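Local atomic coordinates of hypothetical protein (Geobacillus stearothermophilus, PDB entry 1SFS), a protein that is of unknown function but carries an Rv2525c-like, glycoside hydrolase-like domain and may be a bacterial lysozyme. Residues V32-V37 with W56-S61; Q36-Q41 with V76-Y81. All blocks are in the same frame, centred on the assembly; numbering follows the deposited sequence.

Interaction 1 (V32-V37 with W56-S61); sequences VDSAQV and WGRYLS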
loop_
_atom_site.group_PDB
_atom_site.type_symbol
_atom_site.label_atom_id
_atom_site.label_comp_id
_atom_site.label_asym_id
_atom_site.label_seq_id
_atom_site.Cartn_x
_atom_site.Cartn_y
_atom_site.Cartn_z
ATOM N N VAL A 32 -2.791 8.148 -6.443
ATOM C CA VAL A 32 -1.440 7.985 -6.945
ATOM C C VAL A 32 -0.542 7.465 -5.827
ATOM O O VAL A 32 -0.992 7.308 -4.691
ATOM C CB VAL A 32 -0.865 9.329 -7.512
ATOM C CG1 VAL A 32 -1.717 9.790 -8.689
ATOM C CG2 VAL A 32 -0.744 10.386 -6.439
ATOM N N ASP A 33 0.705 7.186 -6.129
ATOM C CA ASP A 33 1.708 6.921 -5.111
ATOM C C ASP A 33 3.055 7.443 -5.655
ATOM O O ASP A 33 3.236 7.565 -6.872
ATOM C CB ASP A 33 1.770 5.435 -4.715
ATOM C CG ASP A 33 2.174 4.528 -5.821
ATOM O OD1 ASP A 33 3.421 4.475 -6.088
ATOM O OD2 ASP A 33 1.305 3.882 -6.440
ATOM N N SER A 34 3.977 7.719 -4.743
ATOM C CA SER A 34 5.292 8.172 -5.152
ATOM C C SER A 34 6.349 7.814 -4.127
ATOM O O SER A 34 6.137 7.864 -2.921
ATOM C CB SER A 34 5.295 9.679 -5.386
ATOM O OG SER A 34 4.991 10.432 -4.232
ATOM N N ALA A 35 7.546 7.540 -4.650
ATOM C CA ALA A 35 8.720 7.363 -3.830
ATOM C C ALA A 35 9.133 8.646 -3.112
ATOM O O ALA A 35 9.612 8.625 -2.003
ATOM C CB ALA A 35 9.860 6.872 -4.683
ATOM N N GLN A 36 8.937 9.781 -3.785
ATOM C CA GLN A 36 9.382 11.067 -3.238
ATOM C C GLN A 36 8.250 11.753 -2.473
ATOM O O GLN A 36 7.062 11.483 -2.606
ATOM C CB GLN A 36 10.055 11.901 -4.333
ATOM C CG GLN A 36 9.034 12.491 -5.220
ATOM C CD GLN A 36 9.725 13.103 -6.455
ATOM O OE1 GLN A 36 10.152 12.451 -7.381
ATOM N NE2 GLN A 36 9.782 14.435 -6.517
ATOM N N VAL A 37 8.681 12.701 -1.628
ATOM C CA VAL A 37 7.815 13.553 -0.834
ATOM C C VAL A 37 6.812 14.319 -1.697
ATOM O O VAL A 37 7.178 14.869 -2.767
ATOM C CB VAL A 37 8.672 14.552 -0.032
ATOM C CG1 VAL A 37 7.891 15.690 0.618
ATOM C CG2 VAL A 37 9.501 13.784 0.970
ATOM N N TRP A 56 -2.888 9.105 -1.657
ATOM C CA TRP A 56 -1.502 9.213 -2.135
ATOM C C TRP A 56 -0.669 8.229 -1.345
ATOM O O TRP A 56 -0.491 8.387 -0.124
ATOM C CB TRP A 56 -1.015 10.645 -2.012
ATOM C CG TRP A 56 0.193 10.962 -2.875
ATOM C CD1 TRP A 56 1.366 10.281 -2.958
ATOM C CD2 TRP A 56 0.315 12.071 -3.779
ATOM N NE1 TRP A 56 2.192 10.874 -3.873
ATOM C CE2 TRP A 56 1.582 11.966 -4.374
ATOM C CE3 TRP A 56 -0.530 13.104 -4.158
ATOM C CZ2 TRP A 56 2.018 12.902 -5.317
ATOM C CZ3 TRP A 56 -0.092 14.028 -5.090
ATOM C CH2 TRP A 56 1.172 13.913 -5.652
ATOM N N GLY A 57 -0.152 7.199 -1.993
ATOM C CA GLY A 57 0.708 6.212 -1.368
ATOM C C GLY A 57 2.100 6.801 -1.106
ATOM O O GLY A 57 2.711 7.368 -1.999
ATOM N N ARG A 58 2.546 6.644 0.120
ATOM C CA ARG A 58 3.810 7.184 0.574
ATOM C C ARG A 58 4.444 6.248 1.573
ATOM O O ARG A 58 3.784 5.450 2.234
ATOM C CB ARG A 58 3.595 8.553 1.234
ATOM C CG ARG A 58 3.246 9.657 0.249
ATOM C CD ARG A 58 4.428 10.020 -0.685
ATOM N NE ARG A 58 5.498 10.579 0.133
ATOM C CZ ARG A 58 6.644 10.021 0.427
ATOM N NH1 ARG A 58 7.050 8.880 -0.167
ATOM N NH2 ARG A 58 7.418 10.606 1.317
ATOM N N TYR A 59 5.763 6.360 1.707
ATOM C CA TYR A 59 6.563 5.411 2.485
ATOM C C TYR A 59 6.783 5.874 3.892
ATOM O O TYR A 59 7.100 7.032 4.182
ATOM C CB TYR A 59 7.905 5.148 1.738
ATOM C CG TYR A 59 7.619 4.491 0.446
ATOM C CD1 TYR A 59 7.315 5.220 -0.701
ATOM C CD2 TYR A 59 7.509 3.103 0.344
ATOM C CE1 TYR A 59 6.992 4.600 -1.889
ATOM C CE2 TYR A 59 7.207 2.468 -0.824
ATOM C CZ TYR A 59 6.946 3.200 -1.956
ATOM O OH TYR A 59 6.599 2.619 -3.142
ATOM N N LEU A 60 6.688 4.938 4.841
ATOM C CA LEU A 60 6.856 5.190 6.261
ATOM C C LEU A 60 8.291 5.521 6.654
ATOM O O LEU A 60 8.468 6.168 7.707
ATOM C CB LEU A 60 6.369 4.003 7.065
ATOM C CG LEU A 60 4.849 3.833 7.115
ATOM C CD1 LEU A 60 4.485 2.463 7.654
ATOM C CD2 LEU A 60 4.172 4.886 7.971
ATOM N N SER A 61 9.254 5.050 5.897
ATOM C CA SER A 61 10.664 5.274 6.256
ATOM C C SER A 61 11.490 5.410 4.985
ATOM O O SER A 61 11.080 5.112 3.842
ATOM C CB SER A 61 11.136 4.189 7.193
ATOM O OG SER A 61 11.160 2.942 6.541
HETATM O O HOH W 1 5.882 4.310 -5.052
#
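V32 and D33 pair in parallel with W56 and G57, a buried strand-to-strand contact between the two strands of one beta-alpha-beta crossover, 29-33 and 55-59. G57 N donates to V32 O (2.8 Å) and S34 N to G57 O (3.0 Å), both nearly straight. On the face carrying V32 and W56, methyl CG2 of V32 lies over the six-membered ring of W56, 3.5 Å from its centroid, as a CH-pi contact. With its CG anti to the backbone N (chi1 -161°), W56 brings NE1 to S34 OG (2.9 Å), which sits in the ring plane; that hydroxyl donates to Q36 O (2.8 Å). A phenylalanine in place of W56 would probably leave S34 OG without the N-H that it accepts, although its own bond to Q36 O could remain. R58, bent at chi2 and chi3, curls back so that NH1 donates to S34 O (3.1 Å) while Q36 O lies over one guanidinium face; E74 forms a salt bridge to its NE. A water joins D33 OD1 to Y59 OH, and N229 and Q216 hold D33 OD2. W56 packs on L42, F43 and V46 of helix 40-49, and Y59 touches I88 of strand 84-89, the next parallel neighbour.

Interaction 2 (Q36-Q41 with V76-Y81); sequences QVVTDQ and VRIRNY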
loop_
_atom_site.group_PDB
_atom_site.type_symbol
_atom_site.label_atom_id
_atom_site.label_comp_id
_atom_site.label_asym_id
_atom_site.label_seq_id
_atom_site.Cartn_x
_atom_site.Cartn_y
_atom_site.Cartn_z
ATOM N N GLN A 36 8.937 9.781 -3.785
ATOM C CA GLN A 36 9.382 11.067 -3.238
ATOM C C GLN A 36 8.250 11.753 -2.473
ATOM O O GLN A 36 7.062 11.483 -2.606
ATOM C CB GLN A 36 10.055 11.901 -4.333
ATOM C CG GLN A 36 9.034 12.491 -5.220
ATOM C CD GLN A 36 9.725 13.103 -6.455
ATOM O OE1 GLN A 36 10.152 12.451 -7.381
ATOM N NE2 GLN A 36 9.782 14.435 -6.517
ATOM N N VAL A 37 8.681 12.701 -1.628
ATOM C CA VAL A 37 7.815 13.553 -0.834
ATOM C C VAL A 37 6.812 14.319 -1.697
ATOM O O VAL A 37 7.178 14.869 -2.767
ATOM C CB VAL A 37 8.672 14.552 -0.032
ATOM C CG1 VAL A 37 7.891 15.690 0.618
ATOM C CG2 VAL A 37 9.501 13.784 0.970
ATOM N N VAL A 38 5.607 14.425 -1.169
ATOM C CA VAL A 38 4.594 15.265 -1.799
ATOM C C VAL A 38 4.860 16.700 -1.392
ATOM O O VAL A 38 4.400 17.139 -0.353
ATOM C CB VAL A 38 3.194 14.847 -1.403
ATOM C CG1 VAL A 38 2.174 15.619 -2.241
ATOM C CG2 VAL A 38 2.965 13.363 -1.602
ATOM N N THR A 39 5.539 17.441 -2.199
ATOM C CA THR A 39 5.636 18.889 -2.087
ATOM C C THR A 39 4.438 19.493 -2.763
ATOM O O THR A 39 3.709 18.851 -3.531
ATOM C CB THR A 39 6.937 19.348 -2.781
ATOM O OG1 THR A 39 6.797 19.004 -4.154
ATOM C CG2 THR A 39 8.181 18.781 -2.109
ATOM N N ASP A 40 4.225 20.789 -2.537
ATOM C CA ASP A 40 3.154 21.464 -3.274
ATOM C C ASP A 40 3.377 21.376 -4.758
ATOM O O ASP A 40 2.444 21.179 -5.534
ATOM C CB ASP A 40 2.980 22.927 -2.891
ATOM C CG ASP A 40 1.730 23.526 -3.584
ATOM O OD1 ASP A 40 0.587 23.101 -3.328
ATOM O OD2 ASP A 40 1.848 24.479 -4.395
ATOM N N GLN A 41 4.651 21.495 -5.161
ATOM C CA GLN A 41 5.002 21.385 -6.589
ATOM C C GLN A 41 4.575 20.044 -7.177
ATOM O O GLN A 41 3.966 20.051 -8.254
ATOM C CB GLN A 41 6.470 21.694 -6.824
ATOM C CG GLN A 41 6.715 23.199 -6.776
ATOM C CD GLN A 41 6.341 24.063 -7.952
ATOM O OE1 GLN A 41 5.791 23.581 -8.936
ATOM N NE2 GLN A 41 6.609 25.375 -7.967
ATOM N N VAL A 76 0.647 16.807 7.032
ATOM C CA VAL A 76 -0.184 17.980 7.156
ATOM C C VAL A 76 -0.488 18.537 5.783
ATOM O O VAL A 76 -1.645 18.902 5.457
ATOM C CB VAL A 76 0.494 19.069 8.038
ATOM C CG1 VAL A 76 -0.166 20.417 7.881
ATOM C CG2 VAL A 76 0.485 18.613 9.498
ATOM N N ARG A 77 0.516 18.649 4.929
ATOM C CA ARG A 77 0.202 19.201 3.616
ATOM C C ARG A 77 -0.741 18.315 2.799
ATOM O O ARG A 77 -1.690 18.790 2.175
ATOM C CB ARG A 77 1.536 19.464 2.921
ATOM C CG ARG A 77 1.318 19.971 1.511
ATOM C CD ARG A 77 2.607 20.501 0.887
ATOM N NE ARG A 77 3.672 19.531 1.003
ATOM C CZ ARG A 77 4.678 19.458 1.851
ATOM N NH1 ARG A 77 5.506 18.480 1.797
ATOM N NH2 ARG A 77 4.860 20.428 2.763
ATOM N N ILE A 78 -0.452 16.975 2.788
ATOM C CA ILE A 78 -1.314 16.108 2.015
ATOM C C ILE A 78 -2.762 16.260 2.466
ATOM O O ILE A 78 -3.676 16.389 1.657
ATOM C CB ILE A 78 -0.806 14.642 2.097
ATOM C CG1 ILE A 78 0.585 14.510 1.466
ATOM C CG2 ILE A 78 -1.799 13.713 1.446
ATOM C CD1 ILE A 78 1.254 13.174 1.740
ATOM N N ARG A 79 -2.970 16.232 3.776
ATOM C CA ARG A 79 -4.322 16.353 4.303
ATOM C C ARG A 79 -4.907 17.705 3.999
ATOM O O ARG A 79 -6.135 17.827 3.855
ATOM C CB ARG A 79 -4.331 16.040 5.790
ATOM C CG ARG A 79 -3.907 14.605 6.096
ATOM C CD ARG A 79 -4.014 14.159 7.511
ATOM N NE ARG A 79 -5.450 13.972 7.835
ATOM C CZ ARG A 79 -6.268 14.695 8.576
ATOM N NH1 ARG A 79 -7.541 14.261 8.684
ATOM N NH2 ARG A 79 -5.823 15.777 9.152
ATOM N N ASN A 80 -4.101 18.758 3.883
ATOM C CA ASN A 80 -4.587 20.094 3.524
ATOM C C ASN A 80 -5.235 20.095 2.175
ATOM O O ASN A 80 -6.123 20.931 1.923
ATOM C CB ASN A 80 -3.429 21.060 3.655
ATOM C CG ASN A 80 -3.568 22.332 2.866
ATOM O OD1 ASN A 80 -3.210 22.451 1.748
ATOM N ND2 ASN A 80 -4.127 23.266 3.556
ATOM N N TYR A 81 -4.864 19.199 1.261
ATOM C CA TYR A 81 -5.494 19.072 -0.043
ATOM C C TYR A 81 -6.726 18.186 -0.054
ATOM O O TYR A 81 -7.315 17.938 -1.099
ATOM C CB TYR A 81 -4.470 18.567 -1.046
ATOM C CG TYR A 81 -3.251 19.392 -1.206
ATOM C CD1 TYR A 81 -3.283 20.717 -1.486
ATOM C CD2 TYR A 81 -2.012 18.755 -1.067
ATOM C CE1 TYR A 81 -2.071 21.424 -1.633
ATOM C CE2 TYR A 81 -0.833 19.374 -1.195
ATOM C CZ TYR A 81 -0.894 20.729 -1.471
ATOM O OH TYR A 81 0.340 21.355 -1.601
#
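V38 and D40 meet R77, I78 and Y81 where the loop entering helix 40-49 runs beside the end of helix 72-80, two successive helices in a beta/alpha domain consistent with the beta/alpha barrel of many glycoside hydrolase families. R77 is modelled in two conformers; its grip on the loop belongs to one of them and may not be held all the time. From CB, its chain starts extended, with CG anti to the backbone N (chi1 177°). CD comes within 3.8 Å of D40 N, and a bend at chi3 (51°) then turns the guanidinium edge to the loop. NE donates to V38 O (2.8 Å), arriving in the carbonyl plane on a lone pair. NH1 donates to the same V38 O, also at 2.8 Å, but tilted 35° from that carbonyl plane. V38 O lies in the guanidinium plane, so two nitrogens hold one oxygen side-on, which should limit rotation of the group. CZ between them sits 3.2 Å from V38 O, and NH1 also touches methyl CG1 of V37 (3.9 Å).

The side chain of V38 makes the apolar part: its CG2 packs against CD1 of I78 (3.8 Å), the two side chains crossing at about a right angle. The backbone of V38 is held as well, since E74 OE1 accepts from V38 N. T39, at the N-cap of helix 40-49, turns OG1 to L42 N. Y81, which closes the contact at the helix end, stacks its ring on F43. D40 reaches across to it. OD1 of D40 lies near the plane of the Y81 ring, at its edge, and also accepts from Q44 NE2; from Y81 OH it takes a very short hydrogen bond, 2.5 Å.

How the interactions relate
From the N terminus, strand 29-33 leads into a turn and loop from which both contacts start, and they share Q36 and V37. Interaction 1 closes first: the chain runs through helix 40-49 and returns as strand 55-59, completing a beta-alpha-beta unit. Interaction 2 starts slightly later and closes later, at the end of helix 72-80, so strand 55-59 lies within its loop and the two closures overlap, crossing in sequence without one enclosing the other. Their centres are about 10 Å apart, and V38 bridges them: its CG2 packs against W56 CE2 at 3.4 Å. Interaction 1 joins the two strands, interaction 2 joins the two helix ends, and V38 on W56 connects the layers.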